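Local coordinates for protein serine proteinase inhibitor 1 (Myxoma virus, PDB 6BJ5) that inhibits serine proteases as a poxviral member of the serpin family and is important in virulence, at residues Y25-S30 with D218-I223; L47-G52 with P88-E93; E63-D68 with A74-F79; H156-S161 with C244-P249; L203-K206 with A211-L214. All blocks are in the same frame, centred on the assembly; numbering follows the deposited sequence.

Interaction 1: residues Y25-S30 with D218-I223; sequences YVYNES and DDLGEI. With NAG (2-acetamido-2-deoxy-beta-D-glucopyranose), chain G.
Tyr27 reaches over to the start of helix 220-226 and lays the end of its phenol against Leu220 and Gly221. Of the two methyls of Leu220 it is CD2 that does the touching, 3.8 Å from Tyr27 CE1 and 3.7 Å from Tyr27 OH, and the two side chains pass at a slant, so that ring and methyl meet obliquely. The other rim of the ring, at CE2, comes to 4.1 Å from Gly221 CA; with no side chain there, the backbone of the first helical turn itself becomes the packing surface. Tyr27 holds its CG opposite the backbone N (chi1 164°), which sends the ring out from the end of helix 23-26. Glu29 N lies 3.9 Å above one face of the ring, toward its rim. In serpin terms this joins the end of helix A to the start of helix G. That start is capped by Asp219, whose OD1 takes a weak bond of 3.4 Å from Glu222 N. Just past the tyrosine, the approach of Ser30 N to Asn28 OD1 fits an Asx turn. Asn28 also carries the N-linked sugar, although the modelled geometry of that link, and with it the placing of the Asn28 amide, is doubtful. Thr33 of the second chain packs on Tyr27, and Pro15 of that chain on Leu220.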
# COMPACT_ATOMS: atom_id res chain seq x y z
N TYR A 25 10.01 -7.30 1.29
CA TYR A 25 9.88 -8.45 2.18
C TYR A 25 8.53 -9.12 2.08
O TYR A 25 8.35 -10.19 2.65
CB TYR A 25 10.14 -8.04 3.64
CG TYR A 25 11.46 -7.36 3.80
CD1 TYR A 25 11.57 -6.00 3.57
CD2 TYR A 25 12.61 -8.07 4.09
CE1 TYR A 25 12.77 -5.37 3.67
CE2 TYR A 25 13.83 -7.44 4.19
CZ TYR A 25 13.89 -6.08 3.98
OH TYR A 25 15.07 -5.38 4.06
N VAL A 26 7.59 -8.52 1.36
CA VAL A 26 6.32 -9.17 1.08
C VAL A 26 6.19 -9.56 -0.38
O VAL A 26 5.27 -10.32 -0.72
CB VAL A 26 5.13 -8.28 1.50
CG1 VAL A 26 5.26 -7.94 2.97
CG2 VAL A 26 5.05 -7.00 0.64
N TYR A 27 7.09 -9.10 -1.25
CA TYR A 27 7.06 -9.49 -2.65
C TYR A 27 7.07 -11.00 -2.77
O TYR A 27 7.66 -11.71 -1.95
CB TYR A 27 8.25 -8.90 -3.40
CG TYR A 27 8.46 -9.58 -4.74
CD1 TYR A 27 7.57 -9.43 -5.78
CD2 TYR A 27 9.56 -10.41 -4.93
CE1 TYR A 27 7.76 -10.07 -6.98
CE2 TYR A 27 9.77 -11.05 -6.13
CZ TYR A 27 8.87 -10.88 -7.15
OH TYR A 27 9.10 -11.54 -8.33
N ASN A 28 6.29 -11.47 -3.73
CA ASN A 28 6.16 -12.88 -3.94
C ASN A 28 6.38 -13.26 -5.38
O ASN A 28 5.69 -12.80 -6.29
CB ASN A 28 4.79 -13.37 -3.48
CG ASN A 28 4.60 -14.86 -3.68
OD1 ASN A 28 5.50 -15.55 -4.17
ND2 ASN A 28 3.43 -15.37 -3.31
N GLU A 29 7.35 -14.13 -5.56
CA GLU A 29 7.68 -14.70 -6.87
C GLU A 29 6.54 -15.54 -7.45
O GLU A 29 6.36 -15.60 -8.67
CB GLU A 29 8.93 -15.57 -6.69
CG GLU A 29 9.67 -16.08 -7.90
CD GLU A 29 10.86 -16.95 -7.49
OE1 GLU A 29 10.68 -17.80 -6.58
OE2 GLU A 29 11.96 -16.78 -8.05
N SER A 30 5.76 -16.18 -6.60
CA SER A 30 4.78 -17.16 -7.02
C SER A 30 3.35 -16.68 -6.84
O SER A 30 2.42 -17.49 -6.89
CB SER A 30 5.01 -18.46 -6.25
OG SER A 30 6.33 -18.95 -6.50
N ASP A 218 12.57 -7.84 -17.72
CA ASP A 218 12.98 -9.21 -18.04
C ASP A 218 13.18 -10.06 -16.79
O ASP A 218 13.18 -11.29 -16.89
CB ASP A 218 14.27 -9.18 -18.86
CG ASP A 218 14.13 -8.38 -20.15
OD1 ASP A 218 13.00 -8.25 -20.68
OD2 ASP A 218 15.16 -7.87 -20.64
N ASP A 219 13.34 -9.42 -15.62
CA ASP A 219 13.50 -10.09 -14.33
C ASP A 219 12.84 -9.20 -13.28
O ASP A 219 13.38 -8.14 -12.94
CB ASP A 219 14.97 -10.34 -13.97
CG ASP A 219 15.15 -11.19 -12.70
OD1 ASP A 219 14.20 -11.34 -11.91
OD2 ASP A 219 16.28 -11.70 -12.47
N LEU A 220 11.68 -9.61 -12.80
CA LEU A 220 10.95 -8.79 -11.84
C LEU A 220 11.69 -8.73 -10.50
O LEU A 220 11.92 -7.64 -9.96
CB LEU A 220 9.54 -9.34 -11.66
CG LEU A 220 8.63 -8.62 -10.69
CD1 LEU A 220 8.45 -7.19 -11.15
CD2 LEU A 220 7.31 -9.36 -10.68
N GLY A 221 12.13 -9.89 -9.99
CA GLY A 221 12.77 -9.92 -8.69
C GLY A 221 13.96 -8.99 -8.58
O GLY A 221 14.24 -8.43 -7.51
N GLU A 222 14.68 -8.79 -9.69
CA GLU A 222 15.77 -7.82 -9.70
C GLU A 222 15.24 -6.40 -9.54
O GLU A 222 15.86 -5.58 -8.85
CB GLU A 222 16.60 -8.00 -10.96
CG GLU A 222 18.08 -7.70 -10.72
CD GLU A 222 18.74 -8.69 -9.73
OE1 GLU A 222 18.20 -9.79 -9.51
OE2 GLU A 222 19.81 -8.36 -9.17
N ILE A 223 14.13 -6.07 -10.21
CA ILE A 223 13.52 -4.75 -10.01
C ILE A 223 13.10 -4.55 -8.56
O ILE A 223 13.23 -3.46 -8.00
CB ILE A 223 12.32 -4.56 -10.96
CG1 ILE A 223 12.79 -4.59 -12.40
CG2 ILE A 223 11.64 -3.24 -10.65
CD1 ILE A 223 13.77 -3.53 -12.70
C1 NAG G . 4.77 -16.97 -2.61
C2 NAG G . 4.54 -16.95 -1.10
C3 NAG G . 3.59 -18.05 -0.66
C4 NAG G . 2.33 -18.03 -1.51
C5 NAG G . 2.69 -18.08 -2.99
C6 NAG G . 1.43 -18.04 -3.85
C7 NAG G . 5.89 -17.35 0.88
C8 NAG G . 7.11 -18.12 1.30
N2 NAG G . 5.81 -17.06 -0.41
O3 NAG G . 3.24 -17.87 0.71
O4 NAG G . 1.50 -19.15 -1.18
O5 NAG G . 3.53 -16.98 -3.33
O6 NAG G . 0.53 -19.07 -3.44
O7 NAG G . 5.02 -17.03 1.68

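Interaction 2: residues L47-G52 with P88-E93; sequences LRIAAG and PEFTAE
Phe90 and Glu93 both set CG opposite the backbone N (chi1 167° and 168°), and one helical turn apart they reach from helix 88-98 toward Ile49 and Ala50 at the end of helix 37-49. Ile49 answers with CG2, the branch lying opposite its own backbone N, which meets Glu93 CG at 3.6 Å; the two side chains cross at about a right angle. Glu93 then bends sharply at chi2 (88°), so its aliphatic part does the packing while OE2 comes no closer than 4.1 Å to Ile49 CD1. That carboxylate has a long, weak ion pair with Arg97.

The ring of Phe90 slides in beside the backbone. Its CE1 corner is 3.5 Å from Ala50 CB, which meets the ring obliquely, and Ile49 O sits at the ring edge, near the plane, 3.8 Å from Phe90 CD1. The oxygen thus lies by the C-H rim rather than over a face. Ile49 CG2 is the looser neighbour of the ring, 4.2 Å from Phe90 CE1. No hydrogen bond crosses the contact, which is mostly apolar packing, and Ala282 from a loop touches both Ala50 and Phe90. Ala50 CA and Phe90 CA, the closest pair of CA atoms, are 7.1 Å apart. By chain order the two helices correspond to helices B and E of the serpin fold.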
# COMPACT_ATOMS: atom_id res chain seq x y z
N LEU A 47 1.75 6.26 15.18
CA LEU A 47 2.40 5.49 16.25
C LEU A 47 3.54 6.26 16.87
O LEU A 47 3.89 6.03 18.03
CB LEU A 47 2.94 4.17 15.70
CG LEU A 47 3.58 3.20 16.69
CD1 LEU A 47 2.55 2.73 17.69
CD2 LEU A 47 4.18 2.01 16.00
N ARG A 48 4.11 7.18 16.12
CA ARG A 48 5.29 7.91 16.54
C ARG A 48 4.93 9.00 17.55
O ARG A 48 5.73 9.31 18.44
CB ARG A 48 5.95 8.43 15.27
CG ARG A 48 7.18 9.18 15.41
CD ARG A 48 7.72 9.51 14.04
NE ARG A 48 8.63 10.63 14.18
CZ ARG A 48 9.88 10.51 14.62
NH1 ARG A 48 10.37 9.30 14.93
NH2 ARG A 48 10.61 11.60 14.75
N ILE A 49 3.72 9.55 17.46
CA ILE A 49 3.26 10.54 18.42
C ILE A 49 3.14 9.93 19.81
O ILE A 49 3.19 10.65 20.81
CB ILE A 49 1.90 11.11 17.95
CG1 ILE A 49 2.05 11.77 16.57
CG2 ILE A 49 1.34 12.11 18.94
CD1 ILE A 49 3.00 12.93 16.57
N ALA A 50 3.04 8.61 19.90
CA ALA A 50 2.96 7.94 21.19
C ALA A 50 4.32 7.48 21.72
O ALA A 50 4.42 7.14 22.91
CB ALA A 50 2.02 6.73 21.08
N ALA A 51 5.35 7.42 20.88
CA ALA A 51 6.61 6.82 21.27
C ALA A 51 7.58 7.85 21.85
O ALA A 51 7.43 9.06 21.69
CB ALA A 51 7.26 6.11 20.07
N GLY A 52 8.59 7.35 22.56
CA GLY A 52 9.66 8.20 23.04
C GLY A 52 10.98 7.46 22.98
O GLY A 52 11.03 6.24 22.81
N PRO A 88 -3.24 13.19 29.30
CA PRO A 88 -4.12 14.11 28.56
C PRO A 88 -3.42 14.87 27.44
O PRO A 88 -4.06 15.20 26.44
CB PRO A 88 -4.65 15.04 29.66
CG PRO A 88 -3.67 14.90 30.79
CD PRO A 88 -3.20 13.48 30.74
N GLU A 89 -2.11 15.12 27.56
CA GLU A 89 -1.39 15.84 26.50
C GLU A 89 -1.21 14.98 25.26
O GLU A 89 -1.04 15.53 24.17
CB GLU A 89 -0.02 16.33 26.98
CG GLU A 89 -0.01 16.93 28.38
CD GLU A 89 0.13 15.88 29.49
OE1 GLU A 89 0.83 16.17 30.48
OE2 GLU A 89 -0.44 14.78 29.36
N PHE A 90 -1.32 13.67 25.39
CA PHE A 90 -1.25 12.83 24.21
C PHE A 90 -2.54 12.93 23.42
O PHE A 90 -2.52 13.19 22.21
CB PHE A 90 -0.97 11.37 24.60
CG PHE A 90 -1.18 10.40 23.49
CD1 PHE A 90 -0.19 10.19 22.54
CD2 PHE A 90 -2.38 9.72 23.36
CE1 PHE A 90 -0.39 9.30 21.48
CE2 PHE A 90 -2.59 8.84 22.31
CZ PHE A 90 -1.60 8.62 21.37
N THR A 91 -3.68 12.83 24.11
CA THR A 91 -4.95 12.89 23.42
C THR A 91 -5.21 14.29 22.88
O THR A 91 -5.90 14.46 21.87
CB THR A 91 -6.08 12.42 24.34
OG1 THR A 91 -6.03 13.14 25.58
CG2 THR A 91 -5.92 10.93 24.64
N ALA A 92 -4.69 15.31 23.56
CA ALA A 92 -4.75 16.66 23.01
C ALA A 92 -3.89 16.76 21.75
O ALA A 92 -4.37 17.17 20.69
CB ALA A 92 -4.28 17.68 24.05
N GLU A 93 -2.62 16.35 21.86
CA GLU A 93 -1.73 16.32 20.71
C GLU A 93 -2.31 15.47 19.60
O GLU A 93 -2.35 15.88 18.44
CB GLU A 93 -0.36 15.78 21.14
CG GLU A 93 0.59 15.43 20.01
CD GLU A 93 1.43 16.61 19.54
OE1 GLU A 93 1.40 17.66 20.22
OE2 GLU A 93 2.13 16.47 18.51

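Interaction 3: residues E63-D68 with A74-F79; sequences ESVVED and ALRELF
The guanidinium of Arg76 has Val65 over one face and Glu67 set obliquely to it. Val65 CG2 lies over that face, nearest to Arg76 NH1 and 3.5 Å from Arg76 CZ, while CG1 is 3.5 Å from the same NH1. The valine and the arginine approach from opposite directions. Glu67 OE2 lies 3.7 Å from Arg76 NH2, well out of the guanidinium plane, and the carboxylate is turned 83° against it. This is a long salt bridge carried by charge alone, with no N-H aimed at the oxygen. Arg76 gets there by bending at chi2 and chi3 (141° and 132°), which turns its flat end toward the loop. A directed hydrogen bond goes to a third element: NH1 donates to Ser42 O on helix 37-49, and Val65 touches Ser42 as well. The arginine therefore ties strand 73-81 to that helix under the cover of the loop. Strand 73-81 corresponds to strand 2 of the large serpin sheet A, and residues 63-68, which form no regular helix here, run through the part of the chain where many serpins have helix D.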
# COMPACT_ATOMS: atom_id res chain seq x y z
N GLU A 63 7.18 13.17 9.87
CA GLU A 63 6.20 13.52 10.89
C GLU A 63 4.89 14.02 10.31
O GLU A 63 3.86 13.96 10.99
CB GLU A 63 6.77 14.58 11.83
CG GLU A 63 8.04 14.17 12.53
CD GLU A 63 8.28 14.97 13.80
OE1 GLU A 63 7.37 15.75 14.18
OE2 GLU A 63 9.36 14.82 14.41
N SER A 64 4.90 14.51 9.07
CA SER A 64 3.69 14.94 8.38
C SER A 64 3.62 14.15 7.09
O SER A 64 4.58 14.17 6.31
CB SER A 64 3.68 16.45 8.11
OG SER A 64 2.66 16.77 7.18
N VAL A 65 2.53 13.46 6.87
CA VAL A 65 2.34 12.79 5.59
C VAL A 65 1.49 13.67 4.70
O VAL A 65 0.60 14.39 5.17
CB VAL A 65 1.71 11.39 5.77
CG1 VAL A 65 2.58 10.53 6.71
CG2 VAL A 65 0.24 11.49 6.23
N VAL A 66 1.78 13.62 3.40
CA VAL A 66 0.99 14.36 2.44
C VAL A 66 -0.45 13.90 2.56
O VAL A 66 -0.74 12.75 2.92
CB VAL A 66 1.54 14.13 1.02
CG1 VAL A 66 0.62 14.73 -0.07
CG2 VAL A 66 2.95 14.69 0.93
N GLU A 67 -1.37 14.81 2.29
CA GLU A 67 -2.77 14.48 2.16
C GLU A 67 -3.35 15.34 1.05
O GLU A 67 -2.96 16.50 0.87
CB GLU A 67 -3.51 14.68 3.49
CG GLU A 67 -3.66 13.38 4.28
CD GLU A 67 -3.62 13.59 5.78
OE1 GLU A 67 -3.26 14.70 6.22
OE2 GLU A 67 -3.94 12.62 6.52
N ASP A 68 -4.26 14.75 0.28
CA ASP A 68 -4.95 15.44 -0.80
C ASP A 68 -6.29 14.73 -0.92
O ASP A 68 -6.33 13.54 -1.22
CB ASP A 68 -4.16 15.36 -2.10
CG ASP A 68 -4.86 16.04 -3.28
OD1 ASP A 68 -6.09 16.27 -3.23
OD2 ASP A 68 -4.16 16.35 -4.27
N ALA A 74 -7.88 9.32 2.90
CA ALA A 74 -7.00 8.72 3.88
C ALA A 74 -7.62 8.94 5.25
O ALA A 74 -8.25 9.97 5.49
CB ALA A 74 -5.59 9.32 3.83
N LEU A 75 -7.44 7.98 6.15
CA LEU A 75 -8.09 8.06 7.45
C LEU A 75 -7.18 7.48 8.53
O LEU A 75 -6.45 6.51 8.29
CB LEU A 75 -9.45 7.35 7.43
CG LEU A 75 -10.24 7.19 8.74
CD1 LEU A 75 -11.71 7.10 8.44
CD2 LEU A 75 -9.82 5.94 9.50
N ARG A 76 -7.24 8.08 9.72
CA ARG A 76 -6.39 7.67 10.84
C ARG A 76 -7.17 7.74 12.14
O ARG A 76 -7.66 8.81 12.52
CB ARG A 76 -5.13 8.53 10.92
CG ARG A 76 -4.22 8.34 9.75
CD ARG A 76 -3.61 9.66 9.33
NE ARG A 76 -2.19 9.47 9.17
CZ ARG A 76 -1.30 10.44 9.16
NH1 ARG A 76 -0.02 10.15 9.02
NH2 ARG A 76 -1.71 11.69 9.30
N GLU A 77 -7.26 6.59 12.82
CA GLU A 77 -8.00 6.46 14.07
C GLU A 77 -7.14 5.63 15.00
O GLU A 77 -6.33 4.80 14.55
CB GLU A 77 -9.37 5.77 13.88
CG GLU A 77 -10.30 6.42 12.87
CD GLU A 77 -10.68 7.85 13.21
OE1 GLU A 77 -11.01 8.15 14.38
OE2 GLU A 77 -10.62 8.70 12.31
N LEU A 78 -7.30 5.87 16.30
CA LEU A 78 -6.66 5.10 17.35
C LEU A 78 -7.73 4.64 18.34
O LEU A 78 -8.53 5.45 18.81
CB LEU A 78 -5.57 5.93 18.05
CG LEU A 78 -4.87 5.30 19.26
CD1 LEU A 78 -4.15 4.00 18.89
CD2 LEU A 78 -3.92 6.28 19.91
N PHE A 79 -7.75 3.35 18.64
CA PHE A 79 -8.73 2.78 19.55
C PHE A 79 -7.96 2.26 20.76
O PHE A 79 -7.27 1.24 20.67
CB PHE A 79 -9.49 1.65 18.87
CG PHE A 79 -10.24 2.09 17.66
CD1 PHE A 79 -11.52 2.59 17.76
CD2 PHE A 79 -9.62 2.06 16.42
CE1 PHE A 79 -12.18 3.03 16.64
CE2 PHE A 79 -10.28 2.50 15.29
CZ PHE A 79 -11.57 2.98 15.40

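Interaction 4: residues H156-S161 with C244-P249; sequences HVFDPS and CQVVMP
Phe158 points its ring at strand 243-258 rim first. Val246 O lies at the ring edge, in its plane, 3.8 Å from Phe158 CE1, so the carbonyl oxygen lies by the C-H border of the ring. Next to it, Phe158 CZ meets the CG1 branch of Val246 at 3.9 Å, the phenylalanine and valine side chains crossing at about a right angle. Two residues further along, on the same side of the strand as Val246, Met248 CG comes to 4.2 Å from Phe158 CZ. The sulfur stands further off, 5.5 Å from the ring centroid and 58° from the ring normal, an oblique Met-aromatic contact. The ring is placed by chi1 -65°, with CG beside the backbone N and opposite the carbonyl carbon, which carries it toward the strand; Phe158 CA and Val246 CA are 9.4 Å apart. No hydrogen bond spans the two segments.

The loop fixes itself next door. Asp159 OD1 accepts from both Ser161 OG and Ser161 N, reached from the same face of its carboxylate, and the backbone bond, 2.9 Å to Ser161 N, makes an Asx turn that leads into the short 3-10 segment. Lys182 makes a cation-pi contact with the Phe158 ring, and Met180 packs on it; both belong to strand 173-185, which pairs with strand 243-258. The loop that follows strand 142-153 is thus pinned to these two strands of the serpin C-sheet region, where residues 244-247 also pair in parallel with a strand of the second chain.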
# COMPACT_ATOMS: atom_id res chain seq x y z
N HIS A 156 -7.24 8.50 -20.38
CA HIS A 156 -7.73 7.92 -21.63
C HIS A 156 -8.05 6.46 -21.36
O HIS A 156 -7.13 5.63 -21.23
CB HIS A 156 -6.70 8.05 -22.74
CG HIS A 156 -6.42 9.46 -23.12
ND1 HIS A 156 -5.20 9.87 -23.61
CD2 HIS A 156 -7.21 10.56 -23.11
CE1 HIS A 156 -5.24 11.17 -23.85
NE2 HIS A 156 -6.45 11.61 -23.56
N VAL A 157 -9.35 6.14 -21.26
CA VAL A 157 -9.78 4.79 -20.92
C VAL A 157 -9.49 3.83 -22.05
O VAL A 157 -9.30 4.22 -23.21
CB VAL A 157 -11.28 4.79 -20.60
CG1 VAL A 157 -11.62 5.81 -19.52
CG2 VAL A 157 -12.09 4.98 -21.92
N PHE A 158 -9.46 2.54 -21.72
CA PHE A 158 -9.43 1.49 -22.72
C PHE A 158 -10.85 1.19 -23.19
O PHE A 158 -11.84 1.47 -22.50
CB PHE A 158 -8.81 0.20 -22.16
CG PHE A 158 -7.34 0.29 -21.79
CD1 PHE A 158 -6.38 -0.36 -22.57
CD2 PHE A 158 -6.93 0.93 -20.60
CE1 PHE A 158 -5.03 -0.34 -22.21
CE2 PHE A 158 -5.58 0.97 -20.23
CZ PHE A 158 -4.63 0.33 -21.03
N ASP A 159 -10.96 0.60 -24.38
CA ASP A 159 -12.24 0.18 -24.89
C ASP A 159 -12.45 -1.29 -24.55
O ASP A 159 -11.68 -2.14 -25.00
CB ASP A 159 -12.30 0.37 -26.39
CG ASP A 159 -13.67 0.06 -26.96
OD1 ASP A 159 -14.46 -0.69 -26.34
OD2 ASP A 159 -13.94 0.55 -28.07
N PRO A 160 -13.47 -1.62 -23.76
CA PRO A 160 -13.65 -3.02 -23.37
C PRO A 160 -13.86 -3.95 -24.55
O PRO A 160 -13.43 -5.11 -24.49
CB PRO A 160 -14.90 -2.97 -22.48
CG PRO A 160 -15.05 -1.55 -22.09
CD PRO A 160 -14.51 -0.75 -23.22
N SER A 161 -14.48 -3.46 -25.64
CA SER A 161 -14.77 -4.32 -26.79
C SER A 161 -13.52 -4.80 -27.50
O SER A 161 -13.60 -5.78 -28.25
CB SER A 161 -15.69 -3.60 -27.78
OG SER A 161 -15.02 -2.45 -28.29
N CYS A 244 2.27 5.24 -27.94
CA CYS A 244 2.43 3.87 -27.49
C CYS A 244 1.20 3.03 -27.76
O CYS A 244 0.06 3.53 -27.84
CB CYS A 244 2.71 3.75 -25.98
SG CYS A 244 4.16 4.55 -25.36
N GLN A 245 1.47 1.73 -27.88
CA GLN A 245 0.48 0.67 -27.74
C GLN A 245 0.70 0.04 -26.37
O GLN A 245 1.79 -0.47 -26.08
CB GLN A 245 0.60 -0.37 -28.86
CG GLN A 245 -0.65 -1.27 -28.93
CD GLN A 245 -0.51 -2.49 -29.83
OE1 GLN A 245 0.54 -2.73 -30.42
NE2 GLN A 245 -1.58 -3.28 -29.92
N VAL A 246 -0.33 0.08 -25.54
CA VAL A 246 -0.32 -0.52 -24.21
C VAL A 246 -1.21 -1.75 -24.24
O VAL A 246 -2.40 -1.65 -24.57
CB VAL A 246 -0.78 0.48 -23.15
CG1 VAL A 246 -0.79 -0.13 -21.77
CG2 VAL A 246 0.09 1.71 -23.20
N VAL A 247 -0.63 -2.91 -23.96
CA VAL A 247 -1.36 -4.17 -23.88
C VAL A 247 -1.15 -4.69 -22.46
O VAL A 247 -0.07 -5.17 -22.11
CB VAL A 247 -0.86 -5.17 -24.93
CG1 VAL A 247 -1.60 -6.50 -24.81
CG2 VAL A 247 -0.96 -4.58 -26.33
N MET A 248 -2.16 -4.56 -21.60
CA MET A 248 -1.96 -4.97 -20.22
C MET A 248 -3.22 -5.62 -19.71
O MET A 248 -4.33 -5.30 -20.17
CB MET A 248 -1.56 -3.77 -19.35
CG MET A 248 -2.71 -2.86 -19.00
SD MET A 248 -2.21 -1.54 -17.88
CE MET A 248 -1.66 -2.44 -16.45
N PRO A 249 -3.11 -6.55 -18.76
CA PRO A 249 -4.27 -7.27 -18.26
C PRO A 249 -5.13 -6.43 -17.33
O PRO A 249 -4.62 -5.60 -16.58
CB PRO A 249 -3.68 -8.43 -17.45
CG PRO A 249 -2.17 -8.31 -17.58
CD PRO A 249 -1.89 -6.91 -18.02

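Interaction 5: residues L203-K206 with A211-L214; sequences LPYK and AMLL
Tyr205 starts beyond the end of strand 198-204 and leans back over Ala211 and Met212 on the partner strand. From CB the ring turns with CG opposite the carbonyl carbon (chi1 -68°), which swings it over the neighbouring backbone. CD2 then sits 3.5 Å from Ala211 CA, and CE2 follows at 3.6 Å from Ala211 C; peptide and ring meet obliquely. At the tip, OH touches the Met212 side chain at both ends, 3.8 Å from Met212 CB and 3.6 Å from Met212 CE, because the methionine chain is extended until it bends at chi3 (-77°). The polar need of this buried hydroxyl is met outside, by a hydrogen bond with Thr306 OG1, and Trp154 stacks on the ring.

Beneath the ring runs regular antiparallel pairing. Leu203 and Met212 form a hydrogen-bonded pair: Leu203 N gives to Met212 O at 2.7 Å, and Met212 N returns a bond of 2.8 Å to Leu203 O. Pro204 and Ala211 make the next, non-hydrogen-bonded pair, with Ala211 CB 3.8 Å from Pro204 CA. On the face of Leu203 and Met212, Leu203 CD1 also reaches Leu214. The second chain adds a further antiparallel strand beside residues 211-213. This is a beta hairpin, corresponding to strands 2 and 3 of serpin sheet B.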
# COMPACT_ATOMS: atom_id res chain seq x y z
N LEU A 203 0.71 5.82 -16.89
CA LEU A 203 -0.70 5.88 -17.23
C LEU A 203 -1.37 6.88 -16.31
O LEU A 203 -1.56 6.59 -15.12
CB LEU A 203 -1.33 4.50 -17.06
CG LEU A 203 -0.64 3.35 -17.79
CD1 LEU A 203 -1.12 2.04 -17.20
CD2 LEU A 203 -1.00 3.41 -19.26
N PRO A 204 -1.68 8.08 -16.77
CA PRO A 204 -2.32 9.05 -15.88
C PRO A 204 -3.79 8.79 -15.65
O PRO A 204 -4.53 8.38 -16.55
CB PRO A 204 -2.11 10.38 -16.62
CG PRO A 204 -2.00 10.00 -18.05
CD PRO A 204 -1.28 8.69 -18.06
N TYR A 205 -4.24 9.09 -14.43
CA TYR A 205 -5.66 9.01 -14.10
C TYR A 205 -6.31 10.34 -14.45
O TYR A 205 -5.63 11.31 -14.77
CB TYR A 205 -5.87 8.70 -12.62
CG TYR A 205 -5.44 7.31 -12.24
CD1 TYR A 205 -6.19 6.21 -12.60
CD2 TYR A 205 -4.24 7.11 -11.56
CE1 TYR A 205 -5.77 4.95 -12.29
CE2 TYR A 205 -3.81 5.86 -11.24
CZ TYR A 205 -4.57 4.78 -11.61
OH TYR A 205 -4.14 3.52 -11.29
N LYS A 206 -7.65 10.37 -14.39
CA LYS A 206 -8.37 11.52 -14.92
C LYS A 206 -8.12 12.76 -14.07
O LYS A 206 -8.18 13.89 -14.58
CB LYS A 206 -9.87 11.19 -15.02
CG LYS A 206 -10.82 12.38 -15.17
CD LYS A 206 -12.28 11.92 -15.17
CE LYS A 206 -13.27 13.07 -14.99
NZ LYS A 206 -14.54 12.60 -14.37
N ALA A 211 -1.20 8.75 -10.83
CA ALA A 211 -0.90 8.05 -12.07
C ALA A 211 -0.34 6.67 -11.76
O ALA A 211 0.20 6.44 -10.68
CB ALA A 211 0.08 8.85 -12.93
N MET A 212 -0.40 5.79 -12.75
CA MET A 212 0.17 4.46 -12.61
C MET A 212 1.45 4.36 -13.42
O MET A 212 1.46 4.66 -14.62
CB MET A 212 -0.81 3.36 -13.02
CG MET A 212 -0.19 1.97 -12.92
SD MET A 212 -1.30 0.57 -13.20
CE MET A 212 -2.18 0.53 -11.64
N LEU A 213 2.52 3.98 -12.75
CA LEU A 213 3.75 3.60 -13.41
C LEU A 213 3.67 2.11 -13.62
O LEU A 213 3.44 1.35 -12.67
CB LEU A 213 4.96 3.97 -12.55
CG LEU A 213 5.09 5.47 -12.23
CD1 LEU A 213 6.28 5.70 -11.34
CD2 LEU A 213 5.21 6.30 -13.51
N LEU A 214 3.81 1.69 -14.87
CA LEU A 214 3.81 0.29 -15.23
C LEU A 214 5.25 -0.06 -15.63
O LEU A 214 5.84 0.59 -16.49
CB LEU A 214 2.81 0.03 -16.35
CG LEU A 214 2.78 -1.32 -17.07
CD1 LEU A 214 2.23 -2.42 -16.15
CD2 LEU A 214 1.96 -1.24 -18.33

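In the fold
Interactions 2 and 3 lie together, centres 14 Å apart, touching through Phe90 on Leu78 and the long, weak Arg48-Glu63 ion pair. Interactions 4 and 5 form a second cluster, 12 Å centre to centre, where Met248 packs on Leu203 and Leu214. Interaction 1 stands apart, 38 Å from interaction 2 and 21 Å from interaction 5, whose strand 210-217 leads into helix 220-226. Along the chain, 2 and 3 precede 4 and 5; interaction 1 brackets 2, 3 and 5, its segments alternate with those of 4, and 5 falls between the segments of 4. Interaction 3 is on sheet A, interaction 4 on the C-sheet part of strand 243-258, centres 34 Å apart; strand 305-314 in sheet A is consistent with an inserted reactive loop, as in cleaved serpins.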